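Local coordinates for type II restriction enzyme MspI (Moraxella sp., PDB 1SA3), which recognises the double-stranded DNA sequence 5'-CCGG-3' and cleaves it after the first cytosine, leaving terminal 5'-phosphates, at residues Met1-Leu6 with Phe56-Lys60; Tyr131-Ile136 with Trp185-Leu189; Leu171-Leu175 with Phe241-Trp247. All blocks are in the same frame, centred on the assembly; numbering follows the deposited sequence.

Interaction 1: residues Met1-Leu6 with Phe56-Lys60; sequences MRTELL and FPQEK
OE1 of E59 is gripped by two hydroxyls: T3 OG1 donates to it over 2.7 Å, using its syn lone pair, and Y37 OH of helix 23-41 bonds to it as well. T3 OG1 works twice, because it also accepts from L6 N in a nearly straight capping bond (170°). T3 is the N-cap of helix 4-12, and the same hydroxyl that caps it ties this helix start to E59 in the first turn of helix 57-69. The position of the hydroxyl follows from chi1 of 62°, which sets OG1 between the backbone N and the carbonyl carbon and leaves CG2 to rest 3.8 Å from Q58 CB. The other carboxylate oxygen, E59 OE2, accepts from a water 2.9 Å away, which itself accepts a hydrogen bond from L5 N. The amide of Q58 faces the chain terminus: M1 N donates to OE1 at 3.1 Å, in the carbonyl plane and on a lone pair, while NE2 returns a weak bond to M1 O. Y37 OH also bonds Q58 NE2, and L6 CD1 lies 3.3 Å from that nitrogen. The E4 carboxylate lies almost coplanar with the F56 ring, OE2 at the ring's edge.

Interaction 2: residues Tyr131-Ile136 with Trp185-Leu189; sequences YDVETI and WCVTL
Y131 and W185 bury the most surface here, and their rings meet at an angle that is neither a stack nor edge-to-face: the planes are 45° apart and the centroid of the tyrosine ring lies 4.4 Å from that of the indole's six-membered ring. W185 CZ3 stands over the centre of one tyrosine face, 3.4 Å above its plane, the two side chains running antiparallel to one another. A chi1 of -177° swings W185 CG away from its own backbone N and carries the indole across to Y131 and on to the first turn of helix 133-140, where I136 CG1 approaches CZ3 to 3.9 Å and T135 CG2 lies near CH2. C186 O, at the edge of the tyrosine ring and in its plane, accepts a 2.7 Å hydrogen bond from Y131 OH, which is tilted 30° from the carbonyl plane. L189, just past helix 179-188, sets CD2 at 3.6 Å from Y131 CE2 and also over a face of the indole, toward its rim. The contact thus joins the end of strand 127-131 to the C-terminal turn of helix 179-188. Most of the touching atoms are carbon; the one polar bond satisfies the buried phenol hydroxyl with a main-chain oxygen and probably helps set the ring's position.

Interaction 3: residues Leu171-Leu175 with Phe241-Trp247; sequences LTELL and FGTGLNW
Two first torsions set up this contact: chi1 of 172° places L171 CG opposite the backbone N and turns its CD2 toward the F241 ring, while chi1 of -58° sends the F241 ring to meet it. L171 CD2 comes down almost exactly on the ring normal, 3.5 Å from the centroid of the F241 ring, a CH-pi contact centred on the face. The edge of the same ring is met in plane by T172 OG1, 3.5 Å from F241 CD1; this hydroxyl is already bonded to K168 O one turn earlier in its helix. A water bridges the two backbones, donating to T172 O over 2.6 Å and to F241 O over 2.8 Å.

One turn on, L175 CD2 packs 3.6 Å from T243 CG2 and from W247 CZ2, and also touches F241. Part of the indole's positioning comes from its own segment, since W247 NE1 donates to T243 OG1, which lies 18° out of the ring plane. T243 OG1 also accepts from L245 N, forming an ST turn, and bonds G240 O. F241 CD2 lies over one face of W247, and F182 of helix 179-188 also meets the indole, its plane nearly parallel. The last turn of helix 165-175 is thereby packed against the loop leading into strand 246-249, whose N246 packs on a cytosine base of the bound DNA. Chemically, the direct contacts of the two segments are mostly dispersive, methyl on ring and methyl on methyl, with the T172 hydroxyl at a ring edge and a water bridging the backbones.

Interactions 2 and 3 are neighbours, with centres about 14 Å apart, and they touch where C186 CB of interaction 2 lies 4.1 Å from L245 CD1 of interaction 3. Their segments alternate along the chain, and helices 165-175 and 179-188 are consecutive; both contacts join these helices to parts of the three-stranded sheet or the loop entering it: strand 127-131 in interaction 2, strand 246-249 in interaction 3. The nearest atoms to the DNA are about 6 Å away for interaction 2 and about 4 Å for interaction 3. Interaction 1 lies across the chain's centre, its own centre about 36 Å and 39 Å from theirs and its nearest atom about 14 Å from the DNA. None of the three contains E35, D84 or D99, which bind the sodium ion.

Interaction 1: residues Met1-Leu6 with Phe56-Lys60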
ATOM      1  N   MET E   1       2.256  21.455  -3.710  1.00 46.75           N
ATOM      2  CA  MET E   1       3.179  22.503  -4.243  1.00 47.57           C
ATOM      3  C   MET E   1       4.359  21.875  -4.968  1.00 45.06           C
ATOM      4  O   MET E   1       4.995  20.961  -4.440  1.00 45.21           O
ATOM      5  CB  MET E   1       3.714  23.375  -3.098  1.00 50.43           C
ATOM      6  CG  MET E   1       4.759  24.399  -3.536  1.00 54.65           C
ATOM      7  SD  MET E   1       5.532  25.288  -2.156  1.00 60.50           S
ATOM      8  CE  MET E   1       7.251  24.759  -2.296  1.00 56.84           C
ATOM      9  N   ARG E   2       4.650  22.351  -6.177  1.00 40.78           N
ATOM     10  CA  ARG E   2       5.793  21.826  -6.904  1.00 36.51           C
ATOM     11  C   ARG E   2       7.023  22.456  -6.295  1.00 35.31           C
ATOM     12  O   ARG E   2       7.525  23.477  -6.769  1.00 34.67           O
ATOM     13  CB  ARG E   2       5.731  22.157  -8.393  1.00 35.69           C
ATOM     14  CG  ARG E   2       4.806  21.262  -9.182  1.00 33.26           C
ATOM     15  CD  ARG E   2       5.362  21.028 -10.564  1.00 32.39           C
ATOM     16  NE  ARG E   2       4.368  20.447 -11.457  1.00 29.64           N
ATOM     17  CZ  ARG E   2       4.574  20.223 -12.748  1.00 30.38           C
ATOM     18  NH1 ARG E   2       5.742  20.526 -13.296  1.00 28.66           N
ATOM     19  NH2 ARG E   2       3.610  19.704 -13.493  1.00 28.81           N
ATOM     20  N   THR E   3       7.489  21.839  -5.219  1.00 29.28           N
ATOM     21  CA  THR E   3       8.662  22.304  -4.509  1.00 25.46           C
ATOM     22  C   THR E   3       9.863  22.176  -5.414  1.00 23.94           C
ATOM     23  O   THR E   3       9.758  21.691  -6.541  1.00 24.19           O
ATOM     24  CB  THR E   3       8.915  21.443  -3.288  1.00 23.90           C
ATOM     25  OG1 THR E   3       9.164  20.101  -3.721  1.00 21.29           O
ATOM     26  CG2 THR E   3       7.713  21.464  -2.374  1.00 21.08           C
ATOM     27  N   GLU E   4      11.011  22.607  -4.904  1.00 24.27           N
ATOM     28  CA  GLU E   4      12.253  22.536  -5.649  1.00 23.76           C
ATOM     29  C   GLU E   4      12.518  21.090  -6.068  1.00 24.31           C
ATOM     30  O   GLU E   4      12.838  20.819  -7.222  1.00 22.70           O
ATOM     31  CB  GLU E   4      13.408  23.049  -4.787  1.00 23.43           C
ATOM     32  CG  GLU E   4      14.711  23.238  -5.542  1.00 32.12           C
ATOM     33  CD  GLU E   4      15.878  23.605  -4.630  1.00 38.14           C
ATOM     34  OE1 GLU E   4      16.892  24.120  -5.147  1.00 43.05           O
ATOM     35  OE2 GLU E   4      15.791  23.368  -3.405  1.00 36.36           O
ATOM     36  N   LEU E   5      12.385  20.159  -5.125  1.00 22.38           N
ATOM     37  CA  LEU E   5      12.624  18.751  -5.422  1.00 19.90           C
ATOM     38  C   LEU E   5      11.592  18.179  -6.385  1.00 17.26           C
ATOM     39  O   LEU E   5      11.952  17.518  -7.354  1.00 21.91           O
ATOM     40  CB  LEU E   5      12.625  17.920  -4.134  1.00 19.74           C
ATOM     41  CG  LEU E   5      12.829  16.409  -4.303  1.00 20.47           C
ATOM     42  CD1 LEU E   5      14.161  16.124  -4.994  1.00 20.25           C
ATOM     43  CD2 LEU E   5      12.777  15.736  -2.935  1.00 20.07           C
ATOM     44  N   LEU E   6      10.312  18.425  -6.126  1.00 19.74           N
ATOM     45  CA  LEU E   6       9.273  17.886  -7.000  1.00 21.82           C
ATOM     46  C   LEU E   6       9.365  18.487  -8.392  1.00 24.07           C
ATOM     47  O   LEU E   6       9.122  17.805  -9.384  1.00 23.59           O
ATOM     48  CB  LEU E   6       7.877  18.139  -6.435  1.00 20.37           C
ATOM     49  CG  LEU E   6       7.209  17.011  -5.645  1.00 24.81           C
ATOM     50  CD1 LEU E   6       5.725  17.349  -5.483  1.00 21.00           C
ATOM     51  CD2 LEU E   6       7.364  15.665  -6.379  1.00 22.10           C
ATOM     52  N   PHE E  56      11.707  23.445   4.047  1.00 19.81           N
ATOM     53  CA  PHE E  56      11.040  22.611   3.034  1.00 21.23           C
ATOM     54  C   PHE E  56       9.808  22.008   3.694  1.00 21.36           C
ATOM     55  O   PHE E  56       9.758  20.813   3.977  1.00 21.03           O
ATOM     56  CB  PHE E  56      11.963  21.491   2.555  1.00 17.27           C
ATOM     57  CG  PHE E  56      13.218  21.978   1.895  1.00 21.19           C
ATOM     58  CD1 PHE E  56      14.367  22.206   2.638  1.00 19.43           C
ATOM     59  CD2 PHE E  56      13.240  22.234   0.529  1.00 22.78           C
ATOM     60  CE1 PHE E  56      15.528  22.684   2.034  1.00 20.74           C
ATOM     61  CE2 PHE E  56      14.393  22.712  -0.086  1.00 23.35           C
ATOM     62  CZ  PHE E  56      15.539  22.937   0.668  1.00 22.46           C
ATOM     63  N   PRO E  57       8.789  22.838   3.940  1.00 22.54           N
ATOM     64  CA  PRO E  57       7.530  22.452   4.581  1.00 22.80           C
ATOM     65  C   PRO E  57       6.857  21.190   4.047  1.00 21.51           C
ATOM     66  O   PRO E  57       6.284  20.418   4.820  1.00 18.36           O
ATOM     67  CB  PRO E  57       6.657  23.689   4.391  1.00 26.75           C
ATOM     68  CG  PRO E  57       7.650  24.797   4.347  1.00 28.79           C
ATOM     69  CD  PRO E  57       8.714  24.228   3.462  1.00 25.09           C
ATOM     70  N   GLN E  58       6.916  20.980   2.736  1.00 18.44           N
ATOM     71  CA  GLN E  58       6.277  19.802   2.160  1.00 20.15           C
ATOM     72  C   GLN E  58       7.086  18.541   2.430  1.00 18.64           C
ATOM     73  O   GLN E  58       6.546  17.554   2.924  1.00 19.36           O
ATOM     74  CB  GLN E  58       6.051  19.994   0.654  1.00 20.43           C
ATOM     75  CG  GLN E  58       5.334  18.824  -0.034  1.00 20.55           C
ATOM     76  CD  GLN E  58       4.714  19.223  -1.360  1.00 21.56           C
ATOM     77  OE1 GLN E  58       3.799  20.044  -1.405  1.00 21.95           O
ATOM     78  NE2 GLN E  58       5.210  18.649  -2.447  1.00 15.97           N
ATOM     79  N   GLU E  59       8.379  18.566   2.128  1.00 16.94           N
ATOM     80  CA  GLU E  59       9.194  17.387   2.378  1.00 18.56           C
ATOM     81  C   GLU E  59       9.300  17.108   3.876  1.00 18.47           C
ATOM     82  O   GLU E  59       9.498  15.966   4.289  1.00 18.63           O
ATOM     83  CB  GLU E  59      10.586  17.545   1.758  1.00 17.63           C
ATOM     84  CG  GLU E  59      10.593  17.387   0.236  1.00 20.38           C
ATOM     85  CD  GLU E  59      10.105  18.630  -0.507  1.00 27.49           C
ATOM     86  OE1 GLU E  59       9.562  18.486  -1.623  1.00 26.72           O
ATOM     87  OE2 GLU E  59      10.277  19.751   0.015  1.00 28.97           O
ATOM     88  N   LYS E  60       9.170  18.150   4.693  1.00 19.45           N
ATOM     89  CA  LYS E  60       9.232  17.958   6.140  1.00 20.40           C
ATOM     90  C   LYS E  60       7.982  17.198   6.575  1.00 19.70           C
ATOM     91  O   LYS E  60       8.053  16.306   7.420  1.00 19.60           O
ATOM     92  CB  LYS E  60       9.295  19.289   6.893  1.00 19.87           C
ATOM     93  CG  LYS E  60       9.450  19.087   8.402  1.00 20.53           C
ATOM     94  CD  LYS E  60       9.327  20.376   9.209  1.00 19.86           C
ATOM     95  CE  LYS E  60       9.502  20.085  10.706  1.00 21.49           C
ATOM     96  NZ  LYS E  60       9.200  21.247  11.577  1.00 23.26           N
TER
HETATM   97  O   HOH W   1      11.900  20.895  -2.133  1.00 20.73           O

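Interaction 2: residues Tyr131-Ile136 with Trp185-Leu189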
ATOM      1  N   TYR E 131      -6.105 -11.427  -6.643  1.00 15.01           N
ATOM      2  CA  TYR E 131      -5.752 -12.805  -6.321  1.00 16.01           C
ATOM      3  C   TYR E 131      -6.862 -13.776  -6.665  1.00 16.07           C
ATOM      4  O   TYR E 131      -8.022 -13.394  -6.780  1.00 14.45           O
ATOM      5  CB  TYR E 131      -5.500 -12.980  -4.817  1.00 14.18           C
ATOM      6  CG  TYR E 131      -4.540 -12.023  -4.143  1.00 16.83           C
ATOM      7  CD1 TYR E 131      -5.019 -11.000  -3.329  1.00 16.42           C
ATOM      8  CD2 TYR E 131      -3.161 -12.194  -4.247  1.00 18.85           C
ATOM      9  CE1 TYR E 131      -4.157 -10.175  -2.626  1.00 17.82           C
ATOM     10  CE2 TYR E 131      -2.281 -11.364  -3.541  1.00 19.23           C
ATOM     11  CZ  TYR E 131      -2.792 -10.362  -2.735  1.00 13.63           C
ATOM     12  OH  TYR E 131      -1.949  -9.540  -2.032  1.00 13.90           O
ATOM     13  N   ASP E 132      -6.499 -15.049  -6.799  1.00 17.53           N
ATOM     14  CA  ASP E 132      -7.494 -16.076  -7.033  1.00 13.62           C
ATOM     15  C   ASP E 132      -7.943 -16.475  -5.627  1.00 15.37           C
ATOM     16  O   ASP E 132      -7.166 -16.396  -4.677  1.00 14.77           O
ATOM     17  CB  ASP E 132      -6.886 -17.294  -7.721  1.00 15.88           C
ATOM     18  CG  ASP E 132      -7.876 -18.422  -7.842  1.00 18.28           C
ATOM     19  OD1 ASP E 132      -8.833 -18.284  -8.633  1.00 21.02           O
ATOM     20  OD2 ASP E 132      -7.711 -19.438  -7.129  1.00 23.60           O
ATOM     21  N   VAL E 133      -9.190 -16.912  -5.497  1.00 15.32           N
ATOM     22  CA  VAL E 133      -9.728 -17.308  -4.206  1.00 17.01           C
ATOM     23  C   VAL E 133      -8.857 -18.314  -3.450  1.00 16.41           C
ATOM     24  O   VAL E 133      -8.654 -18.178  -2.248  1.00 18.43           O
ATOM     25  CB  VAL E 133     -11.152 -17.896  -4.380  1.00 17.32           C
ATOM     26  CG1 VAL E 133     -11.092 -19.137  -5.267  1.00 18.33           C
ATOM     27  CG2 VAL E 133     -11.756 -18.228  -3.024  1.00 16.68           C
ATOM     28  N   GLU E 134      -8.333 -19.322  -4.140  1.00 18.78           N
ATOM     29  CA  GLU E 134      -7.519 -20.340  -3.465  1.00 19.80           C
ATOM     30  C   GLU E 134      -6.243 -19.753  -2.858  1.00 20.64           C
ATOM     31  O   GLU E 134      -5.783 -20.186  -1.798  1.00 19.12           O
ATOM     32  CB  GLU E 134      -7.159 -21.460  -4.445  1.00 22.32           C
ATOM     33  CG  GLU E 134      -8.353 -22.263  -4.975  1.00 21.36           C
ATOM     34  CD  GLU E 134      -9.031 -23.106  -3.902  1.00 25.80           C
ATOM     35  OE1 GLU E 134      -8.436 -23.301  -2.820  1.00 27.28           O
ATOM     36  OE2 GLU E 134     -10.159 -23.581  -4.145  1.00 21.09           O
ATOM     37  N   THR E 135      -5.674 -18.767  -3.537  1.00 18.57           N
ATOM     38  CA  THR E 135      -4.457 -18.124  -3.066  1.00 20.11           C
ATOM     39  C   THR E 135      -4.746 -17.370  -1.771  1.00 21.12           C
ATOM     40  O   THR E 135      -3.969 -17.429  -0.815  1.00 20.91           O
ATOM     41  CB  THR E 135      -3.925 -17.159  -4.129  1.00 21.60           C
ATOM     42  OG1 THR E 135      -3.746 -17.877  -5.354  1.00 19.68           O
ATOM     43  CG2 THR E 135      -2.590 -16.552  -3.707  1.00 21.43           C
ATOM     44  N   ILE E 136      -5.868 -16.658  -1.743  1.00 20.75           N
ATOM     45  CA  ILE E 136      -6.271 -15.902  -0.561  1.00 21.71           C
ATOM     46  C   ILE E 136      -6.511 -16.843   0.625  1.00 21.45           C
ATOM     47  O   ILE E 136      -5.978 -16.646   1.723  1.00 17.86           O
ATOM     48  CB  ILE E 136      -7.580 -15.138  -0.819  1.00 21.32           C
ATOM     49  CG1 ILE E 136      -7.401 -14.185  -2.001  1.00 22.97           C
ATOM     50  CG2 ILE E 136      -8.000 -14.400   0.438  1.00 21.83           C
ATOM     51  CD1 ILE E 136      -8.695 -13.572  -2.505  1.00 21.77           C
ATOM     52  N   TRP E 185      -2.786  -9.919   5.093  1.00 16.08           N
ATOM     53  CA  TRP E 185      -2.273 -10.738   4.005  1.00 18.50           C
ATOM     54  C   TRP E 185      -2.485 -10.077   2.640  1.00 16.49           C
ATOM     55  O   TRP E 185      -1.614 -10.135   1.775  1.00 15.75           O
ATOM     56  CB  TRP E 185      -2.921 -12.123   4.008  1.00 22.21           C
ATOM     57  CG  TRP E 185      -2.364 -12.999   2.943  1.00 23.33           C
ATOM     58  CD1 TRP E 185      -1.253 -13.788   3.025  1.00 22.87           C
ATOM     59  CD2 TRP E 185      -2.838 -13.112   1.599  1.00 20.38           C
ATOM     60  NE1 TRP E 185      -1.005 -14.385   1.813  1.00 19.22           N
ATOM     61  CE2 TRP E 185      -1.963 -13.986   0.919  1.00 22.18           C
ATOM     62  CE3 TRP E 185      -3.919 -12.557   0.903  1.00 23.07           C
ATOM     63  CZ2 TRP E 185      -2.134 -14.319  -0.431  1.00 24.18           C
ATOM     64  CZ3 TRP E 185      -4.090 -12.885  -0.437  1.00 22.47           C
ATOM     65  CH2 TRP E 185      -3.200 -13.759  -1.089  1.00 22.40           C
ATOM     66  N   CYS E 186      -3.640  -9.449   2.449  1.00 18.05           N
ATOM     67  CA  CYS E 186      -3.927  -8.786   1.181  1.00 14.84           C
ATOM     68  C   CYS E 186      -2.921  -7.687   0.837  1.00 17.49           C
ATOM     69  O   CYS E 186      -2.517  -7.560  -0.319  1.00 15.99           O
ATOM     70  CB  CYS E 186      -5.331  -8.177   1.191  1.00 20.94           C
ATOM     71  SG  CYS E 186      -6.643  -9.347   0.807  1.00 23.77           S
ATOM     72  N   VAL E 187      -2.523  -6.898   1.832  1.00 14.01           N
ATOM     73  CA  VAL E 187      -1.576  -5.806   1.594  1.00 15.59           C
ATOM     74  C   VAL E 187      -0.105  -6.140   1.832  1.00 16.54           C
ATOM     75  O   VAL E 187       0.762  -5.372   1.426  1.00 17.77           O
ATOM     76  CB  VAL E 187      -1.937  -4.539   2.423  1.00 18.49           C
ATOM     77  CG1 VAL E 187      -3.328  -4.062   2.045  1.00 21.37           C
ATOM     78  CG2 VAL E 187      -1.872  -4.828   3.926  1.00 15.56           C
ATOM     79  N   THR E 188       0.197  -7.273   2.469  1.00 13.43           N
ATOM     80  CA  THR E 188       1.605  -7.616   2.713  1.00 15.01           C
ATOM     81  C   THR E 188       2.045  -8.992   2.241  1.00 12.64           C
ATOM     82  O   THR E 188       3.242  -9.262   2.154  1.00 13.62           O
ATOM     83  CB  THR E 188       1.965  -7.564   4.210  1.00 14.08           C
ATOM     84  OG1 THR E 188       1.315  -8.650   4.889  1.00 13.20           O
ATOM     85  CG2 THR E 188       1.560  -6.230   4.820  1.00 12.91           C
ATOM     86  N   LEU E 189       1.078  -9.855   1.959  1.00 13.43           N
ATOM     87  CA  LEU E 189       1.322 -11.232   1.532  1.00 15.73           C
ATOM     88  C   LEU E 189       1.753 -12.126   2.685  1.00 18.23           C
ATOM     89  O   LEU E 189       2.331 -13.193   2.491  1.00 17.17           O
ATOM     90  CB  LEU E 189       2.355 -11.317   0.406  1.00 16.21           C
ATOM     91  CG  LEU E 189       1.838 -11.024  -1.000  1.00 16.52           C
ATOM     92  CD1 LEU E 189       2.893 -11.452  -1.998  1.00 18.37           C
ATOM     93  CD2 LEU E 189       0.533 -11.775  -1.267  1.00 17.42           C
TER

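Interaction 3: residues Leu171-Leu175 with Phe241-Trp247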
ATOM      1  N   LEU E 171     -21.539 -14.222   4.799  1.00 29.97           N
ATOM      2  CA  LEU E 171     -20.122 -14.117   4.459  1.00 28.74           C
ATOM      3  C   LEU E 171     -19.447 -13.265   5.526  1.00 26.22           C
ATOM      4  O   LEU E 171     -18.417 -13.641   6.083  1.00 26.65           O
ATOM      5  CB  LEU E 171     -19.947 -13.478   3.071  1.00 23.57           C
ATOM      6  CG  LEU E 171     -18.521 -13.099   2.616  1.00 24.37           C
ATOM      7  CD1 LEU E 171     -17.561 -14.241   2.857  1.00 16.94           C
ATOM      8  CD2 LEU E 171     -18.530 -12.741   1.136  1.00 23.01           C
ATOM      9  N   THR E 172     -20.056 -12.121   5.818  1.00 27.99           N
ATOM     10  CA  THR E 172     -19.531 -11.193   6.810  1.00 28.34           C
ATOM     11  C   THR E 172     -19.320 -11.892   8.144  1.00 29.17           C
ATOM     12  O   THR E 172     -18.312 -11.684   8.822  1.00 25.01           O
ATOM     13  CB  THR E 172     -20.497 -10.022   7.026  1.00 27.75           C
ATOM     14  OG1 THR E 172     -20.655  -9.299   5.799  1.00 28.30           O
ATOM     15  CG2 THR E 172     -19.972  -9.093   8.116  1.00 27.30           C
ATOM     16  N   GLU E 173     -20.293 -12.719   8.509  1.00 30.88           N
ATOM     17  CA  GLU E 173     -20.262 -13.465   9.756  1.00 28.81           C
ATOM     18  C   GLU E 173     -19.114 -14.464   9.825  1.00 28.65           C
ATOM     19  O   GLU E 173     -18.378 -14.498  10.813  1.00 25.47           O
ATOM     20  CB  GLU E 173     -21.598 -14.194   9.947  1.00 32.11           C
ATOM     21  CG  GLU E 173     -21.646 -15.118  11.146  1.00 36.78           C
ATOM     22  CD  GLU E 173     -23.029 -15.701  11.369  1.00 40.35           C
ATOM     23  OE1 GLU E 173     -23.617 -16.221  10.397  1.00 41.55           O
ATOM     24  OE2 GLU E 173     -23.528 -15.643  12.515  1.00 42.00           O
ATOM     25  N   LEU E 174     -18.959 -15.271   8.777  1.00 26.14           N
ATOM     26  CA  LEU E 174     -17.908 -16.282   8.739  1.00 25.01           C
ATOM     27  C   LEU E 174     -16.500 -15.707   8.598  1.00 24.41           C
ATOM     28  O   LEU E 174     -15.521 -16.326   9.002  1.00 21.54           O
ATOM     29  CB  LEU E 174     -18.164 -17.266   7.589  1.00 26.68           C
ATOM     30  CG  LEU E 174     -19.353 -18.224   7.734  1.00 28.01           C
ATOM     31  CD1 LEU E 174     -19.469 -19.105   6.496  1.00 25.25           C
ATOM     32  CD2 LEU E 174     -19.156 -19.084   8.984  1.00 27.61           C
ATOM     33  N   LEU E 175     -16.397 -14.519   8.026  1.00 25.43           N
ATOM     34  CA  LEU E 175     -15.094 -13.906   7.812  1.00 26.27           C
ATOM     35  C   LEU E 175     -14.572 -13.207   9.065  1.00 25.67           C
ATOM     36  O   LEU E 175     -13.362 -13.082   9.257  1.00 24.18           O
ATOM     37  CB  LEU E 175     -15.199 -12.908   6.658  1.00 24.67           C
ATOM     38  CG  LEU E 175     -13.922 -12.363   6.029  1.00 27.07           C
ATOM     39  CD1 LEU E 175     -13.059 -13.501   5.500  1.00 25.37           C
ATOM     40  CD2 LEU E 175     -14.314 -11.414   4.896  1.00 30.56           C
ATOM     41  N   PHE E 241     -17.504  -6.768   3.639  1.00 24.55           N
ATOM     42  CA  PHE E 241     -17.877  -7.885   4.499  1.00 23.70           C
ATOM     43  C   PHE E 241     -17.117  -7.823   5.818  1.00 22.25           C
ATOM     44  O   PHE E 241     -16.695  -8.845   6.364  1.00 22.13           O
ATOM     45  CB  PHE E 241     -17.616  -9.203   3.763  1.00 25.64           C
ATOM     46  CG  PHE E 241     -18.357  -9.302   2.461  1.00 27.11           C
ATOM     47  CD1 PHE E 241     -19.742  -9.463   2.448  1.00 27.75           C
ATOM     48  CD2 PHE E 241     -17.692  -9.138   1.251  1.00 23.85           C
ATOM     49  CE1 PHE E 241     -20.454  -9.453   1.246  1.00 28.13           C
ATOM     50  CE2 PHE E 241     -18.389  -9.125   0.047  1.00 24.37           C
ATOM     51  CZ  PHE E 241     -19.780  -9.282   0.046  1.00 27.11           C
ATOM     52  N   GLY E 242     -16.948  -6.604   6.318  1.00 24.63           N
ATOM     53  CA  GLY E 242     -16.264  -6.403   7.582  1.00 26.25           C
ATOM     54  C   GLY E 242     -14.771  -6.154   7.499  1.00 26.30           C
ATOM     55  O   GLY E 242     -14.158  -5.768   8.496  1.00 23.31           O
ATOM     56  N   THR E 243     -14.180  -6.363   6.322  1.00 25.24           N
ATOM     57  CA  THR E 243     -12.740  -6.156   6.156  1.00 20.95           C
ATOM     58  C   THR E 243     -12.360  -4.703   5.905  1.00 21.66           C
ATOM     59  O   THR E 243     -11.206  -4.331   6.091  1.00 23.10           O
ATOM     60  CB  THR E 243     -12.159  -6.955   4.972  1.00 20.11           C
ATOM     61  OG1 THR E 243     -12.816  -6.552   3.767  1.00 16.90           O
ATOM     62  CG2 THR E 243     -12.321  -8.443   5.183  1.00 17.98           C
ATOM     63  N   GLY E 244     -13.312  -3.889   5.464  1.00 19.79           N
ATOM     64  CA  GLY E 244     -13.001  -2.496   5.194  1.00 21.62           C
ATOM     65  C   GLY E 244     -12.324  -2.297   3.842  1.00 19.90           C
ATOM     66  O   GLY E 244     -11.985  -1.177   3.451  1.00 19.18           O
ATOM     67  N   LEU E 245     -12.103  -3.397   3.136  1.00 17.44           N
ATOM     68  CA  LEU E 245     -11.501  -3.338   1.812  1.00 18.57           C
ATOM     69  C   LEU E 245     -12.664  -3.379   0.831  1.00 18.05           C
ATOM     70  O   LEU E 245     -13.743  -3.874   1.168  1.00 18.57           O
ATOM     71  CB  LEU E 245     -10.601  -4.556   1.579  1.00 14.69           C
ATOM     72  CG  LEU E 245      -9.384  -4.693   2.496  1.00 15.99           C
ATOM     73  CD1 LEU E 245      -8.648  -5.984   2.162  1.00 18.59           C
ATOM     74  CD2 LEU E 245      -8.466  -3.489   2.317  1.00 15.08           C
ATOM     75  N   ASN E 246     -12.458  -2.857  -0.371  1.00 15.43           N
ATOM     76  CA  ASN E 246     -13.507  -2.888  -1.379  1.00 18.83           C
ATOM     77  C   ASN E 246     -13.238  -4.089  -2.270  1.00 19.12           C
ATOM     78  O   ASN E 246     -12.182  -4.174  -2.901  1.00 19.44           O
ATOM     79  CB  ASN E 246     -13.494  -1.609  -2.216  1.00 21.82           C
ATOM     80  CG  ASN E 246     -13.560  -0.359  -1.361  1.00 27.64           C
ATOM     81  OD1 ASN E 246     -12.555   0.085  -0.806  1.00 31.69           O
ATOM     82  ND2 ASN E 246     -14.750   0.203  -1.237  1.00 26.33           N
ATOM     83  N   TRP E 247     -14.184  -5.028  -2.297  1.00 15.18           N
ATOM     84  CA  TRP E 247     -14.059  -6.236  -3.109  1.00 16.15           C
ATOM     85  C   TRP E 247     -14.617  -6.029  -4.519  1.00 13.29           C
ATOM     86  O   TRP E 247     -15.765  -5.622  -4.684  1.00 16.10           O
ATOM     87  CB  TRP E 247     -14.836  -7.395  -2.465  1.00 15.03           C
ATOM     88  CG  TRP E 247     -14.302  -7.890  -1.150  1.00 13.17           C
ATOM     89  CD1 TRP E 247     -13.648  -7.171  -0.201  1.00 12.98           C
ATOM     90  CD2 TRP E 247     -14.458  -9.218  -0.617  1.00 14.12           C
ATOM     91  NE1 TRP E 247     -13.386  -7.962   0.898  1.00 14.74           N
ATOM     92  CE2 TRP E 247     -13.873  -9.224   0.666  1.00 13.53           C
ATOM     93  CE3 TRP E 247     -15.040 -10.397  -1.105  1.00 13.21           C
ATOM     94  CZ2 TRP E 247     -13.850 -10.366   1.475  1.00 13.00           C
ATOM     95  CZ3 TRP E 247     -15.019 -11.538  -0.297  1.00 18.69           C
ATOM     96  CH2 TRP E 247     -14.425 -11.508   0.980  1.00 14.43           C
TER
HETATM   97  O   HOH W   2     -16.374  -9.959   8.865  1.00 24.98           O